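Local structure of flagellar hook-associated protein 2 (Helicobacter pylori, 6IWY) at residues 41-46 against 359-364; 61-66 against 347-352; 167-172 against 191-196; 229-234 against 244-249. The protein caps the distal end of the growing flagellar filament, promoting flagellin polymerization there and keeping exported subunits from leaking away. One frame throughout, in Å; residues are numbered along the deposited sequence.

In the fold
Interaction 1 closes the longest loop of the four contacts, pairing 41-46 with 359-364 after 312 intervening residues, and the other three are nested within it. Interaction 2 lies about 17 Å from it, centre to centre, and touches it where Leu45 CD2 meets Leu63 CD2 at 3.5 Å; strand 42-49 leads on to strand 61-67, and helix 349-356 returns to strand 359-361. Interactions 3 and 4 follow in series, their centres about 17 Å apart, and both reach the sheet containing strands 164-173 and 230-233. Early and late parts of this central fragment of the cap protein thus meet in one region; part of the intervening chain forms the sheet of interactions 3 and 4, and interaction 4 touches interaction 2.

Interaction 1 (41-46 against 359-364); sequences DINELG and SKNLQK
The amides of Asn43 and Asn361 meet with their planes 54° apart. Asn361 ND2 gives a hydrogen bond of 2.9 Å to Asn43 OD1, the oxygen lying in the plane of the donor amide while the donor stands above the acceptor's carbonyl plane. With CG anti to the backbone N (chi1 -177°), Asn361 swings its amide toward 41-46, where ND2 also donates to Gln363 O. Gln363 O also accepts from Ile42 N at 2.9 Å. Asn43 turns its other end to Asp41: ND2 donates to OD1 at 2.7 Å on the anti side, tilted 24° from the carboxylate plane, and Val114 O is a further acceptor for the same nitrogen. Asparagine suits position 43 because its amide gives and accepts at once, and position 361 because its NH2 supplies two donors.

The face with Ile42, Glu44, Lys360 and Gln363 meets mainly through aliphatic parts. Ile42 CG2 packs on Leu362 CB at 4.1 Å, and Glu44 lies alongside Lys360, pointing the same way, with OE1 3.7 Å from CE; their charged atoms stay farther apart, so any attraction is probably modest.

Glu44 and Lys360 exchange backbone hydrogen bonds, while Ile42 O accepts from Leu362 N at 2.8 Å and, weakly, from Gln363 N. Within this chain, strand 359-361 is the edge strand of an antiparallel sheet, joined to strand 42-49, and the two residues facing Ile42 make a classic beta bulge.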
loop_
_atom_site.group_PDB
_atom_site.type_symbol
_atom_site.label_atom_id
_atom_site.label_comp_id
_atom_site.label_asym_id
_atom_site.label_seq_id
_atom_site.Cartn_x
_atom_site.Cartn_y
_atom_site.Cartn_z
ATOM N N ASP A 41 8.910 -4.348 -10.677
ATOM C CA ASP A 41 7.639 -4.920 -10.263
ATOM C C ASP A 41 6.632 -4.791 -11.410
ATOM O O ASP A 41 6.654 -3.813 -12.140
ATOM C CB ASP A 41 7.137 -4.132 -9.042
ATOM C CG ASP A 41 6.401 -4.994 -8.024
ATOM O OD1 ASP A 41 5.216 -4.668 -7.758
ATOM O OD2 ASP A 41 6.998 -5.962 -7.471
ATOM N N ILE A 42 5.742 -5.755 -11.581
ATOM C CA ILE A 42 4.707 -5.614 -12.597
ATOM C C ILE A 42 3.393 -6.028 -12.005
ATOM O O ILE A 42 3.255 -7.154 -11.591
ATOM C CB ILE A 42 4.963 -6.476 -13.870
ATOM C CG1 ILE A 42 6.250 -6.043 -14.579
ATOM C CG2 ILE A 42 3.780 -6.360 -14.857
ATOM C CD1 ILE A 42 6.671 -7.016 -15.662
ATOM N N ASN A 43 2.432 -5.115 -11.979
ATOM C CA ASN A 43 1.147 -5.376 -11.351
ATOM C C ASN A 43 0.029 -5.000 -12.251
ATOM O O ASN A 43 0.124 -4.012 -13.019
ATOM C CB ASN A 43 0.985 -4.516 -10.118
ATOM C CG ASN A 43 2.068 -4.728 -9.132
ATOM O OD1 ASN A 43 2.089 -5.747 -8.443
ATOM N ND2 ASN A 43 2.986 -3.784 -9.051
ATOM N N GLU A 44 -1.044 -5.757 -12.152
ATOM C CA GLU A 44 -2.285 -5.351 -12.757
ATOM C C GLU A 44 -3.047 -4.650 -11.679
ATOM O O GLU A 44 -3.054 -5.110 -10.563
ATOM C CB GLU A 44 -3.091 -6.552 -13.216
ATOM C CG GLU A 44 -2.521 -7.254 -14.402
ATOM C CD GLU A 44 -3.147 -8.589 -14.582
ATOM O OE1 GLU A 44 -4.037 -8.928 -13.773
ATOM O OE2 GLU A 44 -2.743 -9.318 -15.510
ATOM N N LEU A 45 -3.715 -3.569 -12.017
ATOM C CA LEU A 45 -4.584 -2.883 -11.078
ATOM C C LEU A 45 -5.884 -2.512 -11.814
ATOM O O LEU A 45 -5.836 -1.932 -12.877
ATOM C CB LEU A 45 -3.880 -1.626 -10.548
ATOM C CG LEU A 45 -4.679 -0.650 -9.682
ATOM C CD1 LEU A 45 -4.814 -1.176 -8.253
ATOM C CD2 LEU A 45 -4.069 0.770 -9.692
ATOM N N GLY A 46 -7.036 -2.869 -11.258
ATOM C CA GLY A 46 -8.296 -2.384 -11.772
ATOM C C GLY A 46 -8.865 -3.405 -12.710
ATOM O O GLY A 46 -8.243 -4.452 -12.943
ATOM N N SER A 359 -5.848 -5.655 -7.162
ATOM C CA SER A 359 -4.484 -5.740 -7.638
ATOM C C SER A 359 -4.045 -7.183 -7.689
ATOM O O SER A 359 -4.447 -7.974 -6.851
ATOM C CB SER A 359 -3.572 -4.975 -6.719
ATOM O OG SER A 359 -3.589 -5.533 -5.398
ATOM N N LYS A 360 -3.228 -7.514 -8.681
ATOM C CA LYS A 360 -2.510 -8.793 -8.745
ATOM C C LYS A 360 -1.066 -8.519 -9.165
ATOM O O LYS A 360 -0.840 -7.815 -10.130
ATOM C CB LYS A 360 -3.182 -9.724 -9.764
ATOM C CG LYS A 360 -2.483 -11.074 -10.032
ATOM C CD LYS A 360 -3.443 -12.108 -10.623
ATOM C CE LYS A 360 -3.421 -12.224 -12.158
ATOM N NZ LYS A 360 -2.681 -13.449 -12.659
ATOM N N ASN A 361 -0.096 -9.091 -8.455
ATOM C CA ASN A 361 1.302 -9.008 -8.867
ATOM C C ASN A 361 1.601 -10.063 -9.928
ATOM O O ASN A 361 1.260 -11.218 -9.757
ATOM C CB ASN A 361 2.219 -9.205 -7.657
ATOM C CG ASN A 361 3.675 -9.067 -8.011
ATOM O OD1 ASN A 361 4.382 -10.056 -8.125
ATOM N ND2 ASN A 361 4.126 -7.837 -8.230
ATOM N N LEU A 362 2.204 -9.643 -11.039
ATOM C CA LEU A 362 2.640 -10.559 -12.117
ATOM C C LEU A 362 4.139 -10.919 -12.027
ATOM O O LEU A 362 4.566 -11.999 -12.444
ATOM C CB LEU A 362 2.349 -9.927 -13.465
ATOM C CG LEU A 362 0.870 -9.883 -13.857
ATOM C CD1 LEU A 362 0.723 -9.424 -15.323
ATOM C CD2 LEU A 362 0.227 -11.215 -13.667
ATOM N N GLN A 363 4.922 -10.004 -11.473
ATOM C CA GLN A 363 6.361 -10.174 -11.338
ATOM C C GLN A 363 6.866 -9.336 -10.165
ATOM O O GLN A 363 6.578 -8.150 -10.093
ATOM C CB GLN A 363 7.051 -9.693 -12.603
ATOM C CG GLN A 363 8.508 -9.658 -12.469
ATOM C CD GLN A 363 9.182 -9.347 -13.746
ATOM O OE1 GLN A 363 9.178 -10.156 -14.670
ATOM N NE2 GLN A 363 9.799 -8.172 -13.812
ATOM N N LYS A 364 7.617 -9.960 -9.261
ATOM C CA LYS A 364 8.103 -9.258 -8.069
ATOM C C LYS A 364 9.452 -8.640 -8.300
ATOM O O LYS A 364 10.394 -9.337 -8.685
ATOM C CB LYS A 364 8.245 -10.189 -6.879
ATOM C CG LYS A 364 6.972 -10.837 -6.429
ATOM C CD LYS A 364 7.237 -11.629 -5.135
ATOM C CE LYS A 364 6.122 -12.624 -4.799
ATOM N NZ LYS A 364 6.709 -13.670 -3.900
#

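Interaction 2 (61-66 against 347-352); sequences TTLKFY and QSYEAS
Tyr349 lays its ring against strand 61-66, with CB of Lys64 over one face, offset toward the rim, and Thr62 O at the edge in the ring plane. CG of the tyrosine is anti to the backbone N (chi1 165°), which carries the ring from the start of the helix slantwise across the strand toward Leu63 and Lys64. Thr62 O comes within 3.2 Å of Tyr349 CB. The Lys64 and Tyr349 side chains pass at a slant, CD of the lysine 4.1 Å from CB of the tyrosine, so the aliphatic part of the lysine lines one side of the tyrosine near the ring's rim. Leu63 CD1 reaches Tyr349 CE1 at 4.3 Å.

Thr61 makes the polar half of the contact. Its hydroxyl OG1 donates to Gln347 O at 2.6 Å from above the carbonyl plane, and Ser352 OG lies 2.9 Å from the same OG1. A small hydroxyl residue fits here, between a strand end and the first turn of a helix. Ser348 is the N-cap, its OG accepting from Ala351 N at 2.7 Å.

The contact sets the first turn of helix 349-356, which follows strand 344-347, against strand 61-67, itself paired with strands 70-76 and 126-127. Beyond the ring, Tyr349 OH is hydrogen-bonded to Arg225 O.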
loop_
_atom_site.group_PDB
_atom_site.type_symbol
_atom_site.label_atom_id
_atom_site.label_comp_id
_atom_site.label_asym_id
_atom_site.label_seq_id
_atom_site.Cartn_x
_atom_site.Cartn_y
_atom_site.Cartn_z
ATOM N N THR A 61 -11.646 9.543 -5.302
ATOM C CA THR A 61 -11.026 8.596 -4.415
ATOM C C THR A 61 -9.517 8.673 -4.556
ATOM O O THR A 61 -9.017 9.476 -5.324
ATOM C CB THR A 61 -11.567 7.159 -4.657
ATOM O OG1 THR A 61 -11.292 6.354 -3.508
ATOM C CG2 THR A 61 -10.942 6.524 -5.880
ATOM N N THR A 62 -8.811 7.843 -3.790
ATOM C CA THR A 62 -7.365 7.917 -3.646
ATOM C C THR A 62 -6.812 6.548 -3.857
ATOM O O THR A 62 -7.271 5.626 -3.215
ATOM C CB THR A 62 -6.970 8.279 -2.199
ATOM O OG1 THR A 62 -7.674 9.457 -1.772
ATOM C CG2 THR A 62 -5.444 8.538 -2.095
ATOM N N LEU A 63 -5.830 6.399 -4.734
ATOM C CA LEU A 63 -5.136 5.131 -4.842
ATOM C C LEU A 63 -3.921 5.230 -3.959
ATOM O O LEU A 63 -3.091 6.084 -4.166
ATOM C CB LEU A 63 -4.721 4.822 -6.265
ATOM C CG LEU A 63 -3.780 3.622 -6.461
ATOM C CD1 LEU A 63 -4.471 2.335 -6.189
ATOM C CD2 LEU A 63 -3.223 3.640 -7.876
ATOM N N LYS A 64 -3.841 4.341 -2.978
ATOM C CA LYS A 64 -2.751 4.298 -2.010
ATOM C C LYS A 64 -1.803 3.157 -2.331
ATOM O O LYS A 64 -2.228 1.993 -2.414
ATOM C CB LYS A 64 -3.322 4.032 -0.615
ATOM C CG LYS A 64 -3.693 5.277 0.173
ATOM C CD LYS A 64 -4.449 4.944 1.492
ATOM C CE LYS A 64 -3.583 4.176 2.515
ATOM N NZ LYS A 64 -4.033 4.343 3.963
ATOM N N PHE A 65 -0.518 3.445 -2.458
ATOM C CA PHE A 65 0.465 2.358 -2.459
ATOM C C PHE A 65 1.779 2.854 -1.945
ATOM O O PHE A 65 1.963 4.061 -1.820
ATOM C CB PHE A 65 0.619 1.742 -3.850
ATOM C CG PHE A 65 0.932 2.737 -4.905
ATOM C CD1 PHE A 65 2.236 3.152 -5.116
ATOM C CD2 PHE A 65 -0.077 3.294 -5.651
ATOM C CE1 PHE A 65 2.536 4.097 -6.071
ATOM C CE2 PHE A 65 0.208 4.255 -6.615
ATOM C CZ PHE A 65 1.525 4.661 -6.825
ATOM N N TYR A 66 2.689 1.920 -1.690
ATOM C CA TYR A 66 3.969 2.176 -1.019
ATOM C C TYR A 66 5.107 1.442 -1.711
ATOM O O TYR A 66 5.048 0.232 -1.909
ATOM C CB TYR A 66 3.903 1.718 0.418
ATOM C CG TYR A 66 5.214 1.647 1.152
ATOM C CD1 TYR A 66 5.777 2.799 1.761
ATOM C CD2 TYR A 66 5.872 0.433 1.332
ATOM C CE1 TYR A 66 6.990 2.727 2.501
ATOM C CE2 TYR A 66 7.081 0.351 2.066
ATOM C CZ TYR A 66 7.629 1.497 2.645
ATOM O OH TYR A 66 8.812 1.420 3.355
ATOM N N GLN A 347 -14.869 8.897 -2.035
ATOM C CA GLN A 347 -14.717 7.652 -1.310
ATOM C C GLN A 347 -13.301 7.450 -0.817
ATOM O O GLN A 347 -12.326 7.693 -1.518
ATOM C CB GLN A 347 -15.092 6.475 -2.210
ATOM C CG GLN A 347 -16.552 6.232 -2.239
ATOM C CD GLN A 347 -16.960 5.156 -3.198
ATOM O OE1 GLN A 347 -16.262 4.155 -3.392
ATOM N NE2 GLN A 347 -18.112 5.354 -3.824
ATOM N N SER A 348 -13.190 6.939 0.395
ATOM C CA SER A 348 -11.918 6.440 0.880
ATOM C C SER A 348 -11.401 5.364 -0.062
ATOM O O SER A 348 -12.184 4.637 -0.681
ATOM C CB SER A 348 -12.089 5.809 2.241
ATOM O OG SER A 348 -11.639 4.472 2.181
ATOM N N TYR A 349 -10.083 5.245 -0.145
ATOM C CA TYR A 349 -9.446 4.105 -0.793
ATOM C C TYR A 349 -10.057 2.819 -0.280
ATOM O O TYR A 349 -10.440 1.938 -1.069
ATOM C CB TYR A 349 -7.957 4.049 -0.521
ATOM C CG TYR A 349 -7.337 2.718 -0.875
ATOM C CD1 TYR A 349 -6.906 2.452 -2.173
ATOM C CD2 TYR A 349 -7.223 1.698 0.069
ATOM C CE1 TYR A 349 -6.340 1.248 -2.520
ATOM C CE2 TYR A 349 -6.646 0.480 -0.264
ATOM C CZ TYR A 349 -6.204 0.268 -1.572
ATOM O OH TYR A 349 -5.635 -0.929 -1.936
ATOM N N GLU A 350 -10.128 2.716 1.040
ATOM C CA GLU A 350 -10.686 1.548 1.706
ATOM C C GLU A 350 -12.100 1.324 1.222
ATOM O O GLU A 350 -12.443 0.241 0.836
ATOM C CB GLU A 350 -10.650 1.747 3.246
ATOM C CG GLU A 350 -11.219 0.635 4.096
ATOM C CD GLU A 350 -10.944 0.836 5.580
ATOM O OE1 GLU A 350 -10.740 2.016 6.009
ATOM O OE2 GLU A 350 -10.945 -0.194 6.317
ATOM N N ALA A 351 -12.919 2.361 1.200
ATOM C CA ALA A 351 -14.284 2.188 0.744
ATOM C C ALA A 351 -14.407 1.746 -0.745
ATOM O O ALA A 351 -15.384 1.084 -1.080
ATOM C CB ALA A 351 -15.085 3.423 1.013
ATOM N N SER A 352 -13.409 2.063 -1.589
ATOM C CA SER A 352 -13.448 1.859 -3.044
ATOM C C SER A 352 -12.455 0.840 -3.571
ATOM O O SER A 352 -12.488 0.454 -4.756
ATOM C CB SER A 352 -13.135 3.170 -3.745
ATOM O OG SER A 352 -11.796 3.520 -3.476
#

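Interaction 3 (167-172 against 191-196); sequences VPIMLE and EQALEN
Val167 and Ala193 make the closest touch of this contact, CG1 of the valine standing 3.4 Å from the methyl CB of the alanine. The valine places that branch anti to its own backbone N (chi1 180°), which leaves CG2 beside the N and anti to the carbonyl carbon. The two methyls are therefore shared between neighbouring residues of the helix: CG1 takes Ala193, and CG2 meets CD2 of Leu194 at 3.9 Å. A beta-branched residue suits a strand position of this kind, since its two methyls spread from one CB and can cover two helix residues at once.

Leu194 holds CG anti to its carbonyl carbon (chi1 -77°), and with chi2 extended its CD2 comes up to the valine. The two side chains cross at about a right angle, so they meet through single methyls rather than along their lengths. Alanine fits directly opposite because its bare methyl lets the strand come near the helix; the CA atoms of Ile169 and Ala193 are 6.6 Å apart. Ile169 approaches more loosely, its CG1 lying 4.5 Å from Ala193 CB, while Pro168 O is 3.8 Å from the same methyl. Apart from the Pro168 carbonyl, the contact is apolar side-chain packing.

Here the last turns of helix 179-196 cover strand 164-173, which pairs with strands 141-143 and 154-158. Phe200 touches both Val167 and Leu194, and Leu194 also packs on Ile209 and Ile211 of strand 209-214. Earlier in the same helix, Met190 receives Ile169, while Ile186 and Ala189 receive Leu171.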
loop_
_atom_site.group_PDB
_atom_site.type_symbol
_atom_site.label_atom_id
_atom_site.label_comp_id
_atom_site.label_asym_id
_atom_site.label_seq_id
_atom_site.Cartn_x
_atom_site.Cartn_y
_atom_site.Cartn_z
ATOM N N VAL A 167 -5.176 -10.802 16.865
ATOM C CA VAL A 167 -4.630 -12.145 16.686
ATOM C C VAL A 167 -3.390 -12.257 17.567
ATOM O O VAL A 167 -2.366 -11.614 17.294
ATOM C CB VAL A 167 -4.208 -12.362 15.237
ATOM C CG1 VAL A 167 -3.634 -13.753 15.068
ATOM C CG2 VAL A 167 -5.388 -12.087 14.278
ATOM N N PRO A 168 -3.478 -13.032 18.652
ATOM C CA PRO A 168 -2.314 -13.213 19.508
ATOM C C PRO A 168 -1.205 -13.809 18.713
ATOM O O PRO A 168 -1.488 -14.586 17.859
ATOM C CB PRO A 168 -2.807 -14.229 20.543
ATOM C CG PRO A 168 -4.281 -14.043 20.609
ATOM C CD PRO A 168 -4.701 -13.612 19.234
ATOM N N ILE A 169 0.039 -13.436 18.947
ATOM C CA ILE A 169 1.155 -14.130 18.314
ATOM C C ILE A 169 2.044 -14.757 19.378
ATOM O O ILE A 169 2.695 -14.049 20.139
ATOM C CB ILE A 169 1.981 -13.196 17.384
ATOM C CG1 ILE A 169 1.306 -13.090 15.994
ATOM C CG2 ILE A 169 3.414 -13.730 17.178
ATOM C CD1 ILE A 169 0.159 -12.086 15.880
ATOM N N MET A 170 2.061 -16.088 19.417
ATOM C CA MET A 170 2.836 -16.853 20.405
ATOM C C MET A 170 4.017 -17.552 19.759
ATOM O O MET A 170 3.897 -18.109 18.651
ATOM C CB MET A 170 1.978 -17.917 21.064
ATOM C CG MET A 170 0.672 -17.385 21.637
ATOM S SD MET A 170 0.912 -16.007 22.798
ATOM C CE MET A 170 -0.733 -16.030 23.523
ATOM N N LEU A 171 5.144 -17.558 20.474
ATOM C CA LEU A 171 6.410 -17.962 19.905
ATOM C C LEU A 171 7.468 -18.102 20.980
ATOM O O LEU A 171 7.841 -17.110 21.613
ATOM C CB LEU A 171 6.889 -16.899 18.916
ATOM C CG LEU A 171 8.121 -17.253 18.094
ATOM C CD1 LEU A 171 7.860 -18.531 17.253
ATOM C CD2 LEU A 171 8.492 -16.070 17.193
ATOM N N GLU A 172 7.969 -19.320 21.171
ATOM C CA GLU A 172 9.049 -19.561 22.114
ATOM C C GLU A 172 10.247 -19.902 21.256
ATOM O O GLU A 172 10.317 -20.986 20.699
ATOM C CB GLU A 172 8.694 -20.689 23.097
ATOM N N GLU A 191 1.886 -15.888 10.204
ATOM C CA GLU A 191 1.150 -16.558 9.153
ATOM C C GLU A 191 0.315 -17.688 9.734
ATOM O O GLU A 191 -0.824 -17.852 9.341
ATOM C CB GLU A 191 2.104 -17.050 8.052
ATOM C CG GLU A 191 2.613 -15.923 7.149
ATOM C CD GLU A 191 3.455 -16.387 5.941
ATOM O OE1 GLU A 191 3.928 -17.539 5.940
ATOM O OE2 GLU A 191 3.653 -15.577 4.994
ATOM N N GLN A 192 0.870 -18.469 10.664
ATOM C CA GLN A 192 0.129 -19.593 11.266
ATOM C C GLN A 192 -1.060 -19.083 12.054
ATOM O O GLN A 192 -2.125 -19.658 12.010
ATOM C CB GLN A 192 1.029 -20.443 12.167
ATOM C CG GLN A 192 1.885 -21.447 11.413
ATOM C CD GLN A 192 2.667 -22.402 12.327
ATOM O OE1 GLN A 192 2.198 -22.775 13.402
ATOM N NE2 GLN A 192 3.855 -22.814 11.885
ATOM N N ALA A 193 -0.879 -17.980 12.751
ATOM C CA ALA A 193 -1.948 -17.427 13.555
ATOM C C ALA A 193 -3.091 -17.000 12.632
ATOM O O ALA A 193 -4.250 -17.383 12.817
ATOM C CB ALA A 193 -1.451 -16.247 14.391
ATOM N N LEU A 194 -2.748 -16.221 11.619
ATOM C CA LEU A 194 -3.748 -15.735 10.708
ATOM C C LEU A 194 -4.470 -16.876 9.989
ATOM O O LEU A 194 -5.679 -16.818 9.800
ATOM C CB LEU A 194 -3.127 -14.720 9.755
ATOM C CG LEU A 194 -2.927 -13.354 10.411
ATOM C CD1 LEU A 194 -2.084 -12.405 9.561
ATOM C CD2 LEU A 194 -4.244 -12.760 10.656
ATOM N N GLU A 195 -3.755 -17.935 9.646
ATOM C CA GLU A 195 -4.382 -19.064 8.962
ATOM C C GLU A 195 -5.271 -19.850 9.911
ATOM O O GLU A 195 -6.195 -20.533 9.480
ATOM C CB GLU A 195 -3.325 -19.984 8.363
ATOM C CG GLU A 195 -2.587 -19.378 7.195
ATOM C CD GLU A 195 -1.284 -20.113 6.824
ATOM O OE1 GLU A 195 -0.886 -21.054 7.551
ATOM O OE2 GLU A 195 -0.652 -19.740 5.791
ATOM N N ASN A 196 -5.000 -19.755 11.206
ATOM C CA ASN A 196 -5.749 -20.509 12.189
ATOM C C ASN A 196 -6.953 -19.778 12.760
ATOM O O ASN A 196 -7.714 -20.368 13.533
ATOM C CB ASN A 196 -4.817 -20.943 13.322
ATOM C CG ASN A 196 -3.968 -22.149 12.941
ATOM O OD1 ASN A 196 -4.471 -23.112 12.334
ATOM N ND2 ASN A 196 -2.681 -22.107 13.284
#

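Interaction 4 (229-234 against 244-249); sequences NIEVKG and QTTTQE
Ile230 and Thr247 grip each other by two hydrogen bonds in a short antiparallel pairing, in which an irregular segment, 244-249, runs beside strand 230-233 with a single beta bridge at Glu231 and Thr246. Thr247 N donates to Ile230 O at 3.0 Å. In return Ile230 N gives a nearly straight bond (174°) of 3.1 Å to the side-chain oxygen OG1 of Thr247, where regular pairing would use a carbonyl. The threonine can do this because OG1 sits between its backbone N and carbonyl carbon (chi1 57°); the methyl CG2 then packs on Ile230 CB at 3.7 Å. A residue with one hydroxyl and one methyl is well matched to such a split role.

Two residues on, Val232 N donates to Thr245 O at 2.8 Å. Between these bonds Glu231 and Thr246 lie side by side, pointing the same way, with the aliphatic CG of the glutamate 3.6 Å from the threonine methyl CG2.

Leu131 of strand 129-132 lies against Ile230, Val232 and Thr247, giving their apolar parts a common neighbour. On its other edge strand 230-233 pairs with strand 154-158 through backbone bonds of Glu231 with Asn156 and Lys233 with Ser154. Within 244-249 the Gln244 amide returns to its own backbone, NE2 donating to Thr246 O at 2.8 Å.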
loop_
_atom_site.group_PDB
_atom_site.type_symbol
_atom_site.label_atom_id
_atom_site.label_comp_id
_atom_site.label_asym_id
_atom_site.label_seq_id
_atom_site.Cartn_x
_atom_site.Cartn_y
_atom_site.Cartn_z
ATOM N N ASN A 229 -6.769 -0.559 8.857
ATOM C CA ASN A 229 -5.866 -0.365 9.968
ATOM C C ASN A 229 -5.073 -1.616 10.268
ATOM O O ASN A 229 -5.608 -2.714 10.209
ATOM C CB ASN A 229 -6.658 0.029 11.189
ATOM C CG ASN A 229 -7.259 1.412 11.073
ATOM O OD1 ASN A 229 -7.065 2.113 10.087
ATOM N ND2 ASN A 229 -7.991 1.817 12.086
ATOM N N ILE A 230 -3.780 -1.434 10.512
ATOM C CA ILE A 230 -2.908 -2.462 11.055
ATOM C C ILE A 230 -2.228 -1.925 12.342
ATOM O O ILE A 230 -1.743 -0.780 12.354
ATOM C CB ILE A 230 -1.785 -2.832 10.081
ATOM C CG1 ILE A 230 -2.334 -3.302 8.737
ATOM C CG2 ILE A 230 -0.890 -3.965 10.677
ATOM C CD1 ILE A 230 -1.202 -3.430 7.692
ATOM N N GLU A 231 -2.210 -2.752 13.397
ATOM C CA GLU A 231 -1.526 -2.456 14.655
ATOM C C GLU A 231 -0.779 -3.669 15.170
ATOM O O GLU A 231 -1.278 -4.782 15.106
ATOM C CB GLU A 231 -2.500 -2.037 15.743
ATOM C CG GLU A 231 -3.460 -0.939 15.335
ATOM C CD GLU A 231 -4.411 -0.467 16.475
ATOM O OE1 GLU A 231 -5.111 0.573 16.266
ATOM O OE2 GLU A 231 -4.475 -1.139 17.552
ATOM N N VAL A 232 0.422 -3.438 15.686
ATOM C CA VAL A 232 1.178 -4.449 16.384
ATOM C C VAL A 232 1.230 -3.980 17.816
ATOM O O VAL A 232 1.866 -2.991 18.126
ATOM C CB VAL A 232 2.590 -4.560 15.823
ATOM C CG1 VAL A 232 3.419 -5.642 16.570
ATOM C CG2 VAL A 232 2.519 -4.812 14.322
ATOM N N LYS A 233 0.529 -4.687 18.682
ATOM C CA LYS A 233 0.352 -4.286 20.063
ATOM C C LYS A 233 0.982 -5.284 21.010
ATOM O O LYS A 233 1.241 -6.415 20.659
ATOM C CB LYS A 233 -1.142 -4.198 20.368
ATOM C CG LYS A 233 -1.781 -2.914 19.884
ATOM C CD LYS A 233 -3.237 -3.116 19.430
ATOM C CE LYS A 233 -4.136 -3.867 20.453
ATOM N NZ LYS A 233 -4.326 -3.106 21.742
ATOM N N GLY A 234 1.201 -4.842 22.236
ATOM C CA GLY A 234 1.769 -5.687 23.238
ATOM C C GLY A 234 3.036 -5.134 23.859
ATOM O O GLY A 234 3.744 -4.316 23.271
ATOM N N GLN A 244 7.278 1.948 14.165
ATOM C CA GLN A 244 5.907 2.387 14.149
ATOM C C GLN A 244 5.067 1.164 14.420
ATOM O O GLN A 244 5.271 0.141 13.766
ATOM C CB GLN A 244 5.607 2.932 12.764
ATOM C CG GLN A 244 4.276 3.600 12.652
ATOM C CD GLN A 244 4.074 4.258 11.278
ATOM O OE1 GLN A 244 4.925 5.028 10.819
ATOM N NE2 GLN A 244 2.937 3.942 10.616
ATOM N N THR A 245 4.122 1.250 15.352
ATOM C CA THR A 245 3.265 0.105 15.666
ATOM C C THR A 245 1.832 0.191 15.144
ATOM O O THR A 245 1.070 -0.752 15.335
ATOM C CB THR A 245 3.155 -0.116 17.166
ATOM O OG1 THR A 245 2.932 1.141 17.805
ATOM C CG2 THR A 245 4.422 -0.775 17.711
ATOM N N THR A 246 1.462 1.304 14.518
ATOM C CA THR A 246 0.143 1.453 13.903
ATOM C C THR A 246 0.220 2.233 12.601
ATOM O O THR A 246 1.050 3.115 12.452
ATOM C CB THR A 246 -0.865 2.178 14.820
ATOM O OG1 THR A 246 -0.473 3.540 14.976
ATOM C CG2 THR A 246 -0.931 1.539 16.178
ATOM N N THR A 247 -0.659 1.895 11.665
ATOM C CA THR A 247 -0.726 2.584 10.390
ATOM C C THR A 247 -1.607 3.794 10.547
ATOM O O THR A 247 -2.578 3.763 11.310
ATOM C CB THR A 247 -1.326 1.712 9.286
ATOM O OG1 THR A 247 -2.638 1.273 9.683
ATOM C CG2 THR A 247 -0.439 0.503 9.019
ATOM N N GLN A 248 -1.266 4.841 9.785
ATOM C CA GLN A 248 -1.973 6.137 9.793
ATOM C C GLN A 248 -3.273 6.053 9.003
ATOM O O GLN A 248 -3.259 5.996 7.766
ATOM C CB GLN A 248 -1.095 7.256 9.205
ATOM N N GLU A 249 -4.387 6.041 9.736
ATOM C CA GLU A 249 -5.688 6.204 9.128
ATOM C C GLU A 249 -5.645 7.531 8.405
ATOM O O GLU A 249 -5.533 8.582 9.039
ATOM C CB GLU A 249 -6.756 6.293 10.208
ATOM C CG GLU A 249 -7.474 4.991 10.518
ATOM C CD GLU A 249 -8.945 5.250 10.831
ATOM O OE1 GLU A 249 -9.220 5.853 11.900
ATOM O OE2 GLU A 249 -9.810 4.895 9.983
#